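Local coordinates for protein citrate synthase (Sulfolobus solfataricus, PDB 1O7X) that belongs to the citrate synthase family and folds as a largely helical enzyme whose two subunits pair into a dimer, at residues Leu80-Leu85 with Leu96-Ala101. Sequence-based numbering, arbitrary orientation.
Sequences LDTIYL and LEVGTA
Ile83 extends its CD1 methyl over the bare backbone of Gly99, coming 4.5 Å from the glycine CA. Its chain is extended at the second torsion, with CD1 anti to CA (chi2 168°), which carries the methyl in toward the neighbouring helix although the CA-CB bond does not itself point there. The lack of a side chain at Gly99 probably helps the helices approach, the CA atoms of Ile83 and Gly99 being 6.4 Å apart. Beside this pair the side chains of Thr82 and Val98 point at each other and pack, though the modelled separation of Thr82 CG2 and Val98 CG1 is too short to be trusted. Val98, branched and wholly apolar, suits a buried place next to the glycine. Thr82 makes a weak hydrogen bond from its hydroxyl OG1 to Glu78 O, one turn earlier in its own helix, leaving its methyl on the side of Val98. All four touching residues are buried, and the join is apolar. It packs consecutive helices, 77-85 and 92-106, against each other at the dimer interface: Val98 also touches Ala102 of the second subunit, and Thr82 meets Thr82 of that subunit, while Leu130 of helix 116-138 packs on Ile83 and helix 202-213 lies against Leu96 and Thr100.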
ATOM      1  N   LEU A  80     -11.603 -16.487  -0.690  1.00 34.88           N
ATOM      2  CA  LEU A  80     -11.123 -17.609   0.101  1.00 35.39           C
ATOM      3  C   LEU A  80     -10.281 -18.525  -0.768  1.00 36.45           C
ATOM      4  O   LEU A  80      -9.229 -18.922  -0.257  1.00 37.96           O
ATOM      5  CB  LEU A  80     -12.200 -18.377   0.849  1.00 35.08           C
ATOM      6  CG  LEU A  80     -13.144 -17.526   1.707  1.00 34.98           C
ATOM      7  CD1 LEU A  80     -14.436 -18.274   1.989  1.00 34.66           C
ATOM      8  CD2 LEU A  80     -12.433 -17.114   2.986  1.00 35.45           C
ATOM      9  N   ASP A  81     -10.648 -18.805  -2.021  1.00 36.31           N
ATOM     10  CA  ASP A  81      -9.825 -19.669  -2.857  1.00 35.68           C
ATOM     11  C   ASP A  81      -8.432 -19.102  -3.041  1.00 34.87           C
ATOM     12  O   ASP A  81      -7.419 -19.790  -3.049  1.00 36.69           O
ATOM     13  CB  ASP A  81     -10.431 -19.888  -4.231  1.00 38.11           C
ATOM     14  CG  ASP A  81     -11.733 -20.662  -4.203  1.00 40.55           C
ATOM     15  OD1 ASP A  81     -12.172 -21.111  -3.117  1.00 40.34           O
ATOM     16  OD2 ASP A  81     -12.287 -20.778  -5.329  1.00 42.29           O
ATOM     17  N   THR A  82      -8.347 -17.806  -3.225  1.00 33.44           N
ATOM     18  CA  THR A  82      -7.098 -17.074  -3.364  1.00 32.31           C
ATOM     19  C   THR A  82      -6.210 -17.294  -2.149  1.00 32.21           C
ATOM     20  O   THR A  82      -5.011 -17.557  -2.271  1.00 31.92           O
ATOM     21  CB  THR A  82      -7.528 -15.599  -3.519  1.00 31.47           C
ATOM     22  OG1 THR A  82      -7.765 -15.321  -4.898  1.00 30.34           O
ATOM     23  CG2 THR A  82      -6.528 -14.630  -2.955  1.00 30.13           C
ATOM     24  N   ILE A  83      -6.795 -17.173  -0.953  1.00 32.13           N
ATOM     25  CA  ILE A  83      -6.074 -17.325   0.311  1.00 31.66           C
ATOM     26  C   ILE A  83      -5.638 -18.782   0.404  1.00 31.65           C
ATOM     27  O   ILE A  83      -4.513 -19.090   0.790  1.00 32.03           O
ATOM     28  CB  ILE A  83      -6.887 -16.916   1.546  1.00 31.93           C
ATOM     29  CG1 ILE A  83      -6.914 -15.380   1.699  1.00 30.92           C
ATOM     30  CG2 ILE A  83      -6.363 -17.528   2.852  1.00 31.64           C
ATOM     31  CD1 ILE A  83      -7.949 -14.962   2.726  1.00 30.33           C
ATOM     32  N   TYR A  84      -6.514 -19.690  -0.010  1.00 31.59           N
ATOM     33  CA  TYR A  84      -6.127 -21.094   0.039  1.00 33.23           C
ATOM     34  C   TYR A  84      -5.165 -21.445  -1.095  1.00 34.04           C
ATOM     35  O   TYR A  84      -4.506 -22.489  -0.893  1.00 36.08           O
ATOM     36  CB  TYR A  84      -7.347 -22.000   0.175  1.00 33.72           C
ATOM     37  CG  TYR A  84      -7.796 -22.171   1.619  1.00 33.73           C
ATOM     38  CD1 TYR A  84      -8.447 -21.146   2.298  1.00 33.04           C
ATOM     39  CD2 TYR A  84      -7.548 -23.356   2.297  1.00 33.48           C
ATOM     40  CE1 TYR A  84      -8.846 -21.302   3.608  1.00 33.24           C
ATOM     41  CE2 TYR A  84      -7.932 -23.525   3.620  1.00 34.06           C
ATOM     42  CZ  TYR A  84      -8.587 -22.491   4.270  1.00 33.86           C
ATOM     43  OH  TYR A  84      -8.955 -22.645   5.576  1.00 32.45           O
ATOM     44  N   LEU A  85      -4.941 -20.642  -2.134  1.00 31.98           N
ATOM     45  CA  LEU A  85      -3.932 -20.929  -3.122  1.00 32.44           C
ATOM     46  C   LEU A  85      -2.516 -20.567  -2.671  1.00 33.20           C
ATOM     47  O   LEU A  85      -1.551 -21.099  -3.245  1.00 34.99           O
ATOM     48  CB  LEU A  85      -4.163 -20.215  -4.464  1.00 32.61           C
ATOM     49  CG  LEU A  85      -5.258 -20.775  -5.367  1.00 33.05           C
ATOM     50  CD1 LEU A  85      -5.504 -19.818  -6.520  1.00 33.62           C
ATOM     51  CD2 LEU A  85      -4.963 -22.184  -5.872  1.00 31.66           C
ATOM     52  N   LEU A  96      -3.278 -11.557   4.397  1.00 28.09           N
ATOM     53  CA  LEU A  96      -4.313 -10.544   4.537  1.00 27.20           C
ATOM     54  C   LEU A  96      -4.261  -9.620   3.330  1.00 27.00           C
ATOM     55  O   LEU A  96      -5.259  -9.513   2.616  1.00 26.72           O
ATOM     56  CB  LEU A  96      -4.138  -9.798   5.841  1.00 28.45           C
ATOM     57  CG  LEU A  96      -5.008  -9.967   7.066  1.00 28.18           C
ATOM     58  CD1 LEU A  96      -6.162 -10.941   6.893  1.00 27.51           C
ATOM     59  CD2 LEU A  96      -4.129 -10.333   8.261  1.00 27.43           C
ATOM     60  N   GLU A  97      -3.116  -9.043   3.026  1.00 27.66           N
ATOM     61  CA  GLU A  97      -2.853  -8.249   1.826  1.00 28.28           C
ATOM     62  C   GLU A  97      -3.470  -8.869   0.569  1.00 28.50           C
ATOM     63  O   GLU A  97      -4.190  -8.257  -0.252  1.00 29.00           O
ATOM     64  CB  GLU A  97      -1.340  -8.176   1.743  1.00 28.93           C
ATOM     65  CG  GLU A  97      -0.544  -7.031   1.164  1.00 30.96           C
ATOM     66  CD  GLU A  97       0.939  -7.272   1.402  1.00 32.42           C
ATOM     67  OE1 GLU A  97       1.414  -8.355   0.974  1.00 34.74           O
ATOM     68  OE2 GLU A  97       1.679  -6.481   2.004  1.00 32.31           O
ATOM     69  N   VAL A  98      -3.236 -10.166   0.353  1.00 26.63           N
ATOM     70  CA  VAL A  98      -3.827 -10.839  -0.795  1.00 27.02           C
ATOM     71  C   VAL A  98      -5.347 -10.771  -0.758  1.00 27.41           C
ATOM     72  O   VAL A  98      -6.023 -10.606  -1.767  1.00 26.81           O
ATOM     73  CB  VAL A  98      -3.372 -12.305  -0.791  1.00 27.39           C
ATOM     74  CG1 VAL A  98      -4.123 -13.083  -1.838  1.00 27.62           C
ATOM     75  CG2 VAL A  98      -1.884 -12.413  -1.041  1.00 27.60           C
ATOM     76  N   GLY A  99      -5.952 -11.047   0.402  1.00 28.22           N
ATOM     77  CA  GLY A  99      -7.387 -11.046   0.597  1.00 27.88           C
ATOM     78  C   GLY A  99      -8.000  -9.659   0.435  1.00 28.75           C
ATOM     79  O   GLY A  99      -9.105  -9.548  -0.117  1.00 29.06           O
ATOM     80  N   THR A 100      -7.313  -8.606   0.889  1.00 27.99           N
ATOM     81  CA  THR A 100      -7.896  -7.271   0.744  1.00 28.83           C
ATOM     82  C   THR A 100      -7.783  -6.788  -0.694  1.00 28.80           C
ATOM     83  O   THR A 100      -8.679  -6.126  -1.217  1.00 28.57           O
ATOM     84  CB  THR A 100      -7.244  -6.296   1.738  1.00 29.85           C
ATOM     85  OG1 THR A 100      -5.857  -6.664   1.840  1.00 31.20           O
ATOM     86  CG2 THR A 100      -7.870  -6.403   3.119  1.00 29.60           C
ATOM     87  N   ALA A 101      -6.668  -7.140  -1.348  1.00 27.29           N
ATOM     88  CA  ALA A 101      -6.511  -6.882  -2.769  1.00 25.66           C
ATOM     89  C   ALA A 101      -7.573  -7.675  -3.531  1.00 25.24           C
ATOM     90  O   ALA A 101      -8.233  -7.133  -4.440  1.00 25.08           O
ATOM     91  CB  ALA A 101      -5.112  -7.211  -3.273  1.00 25.22           C
TER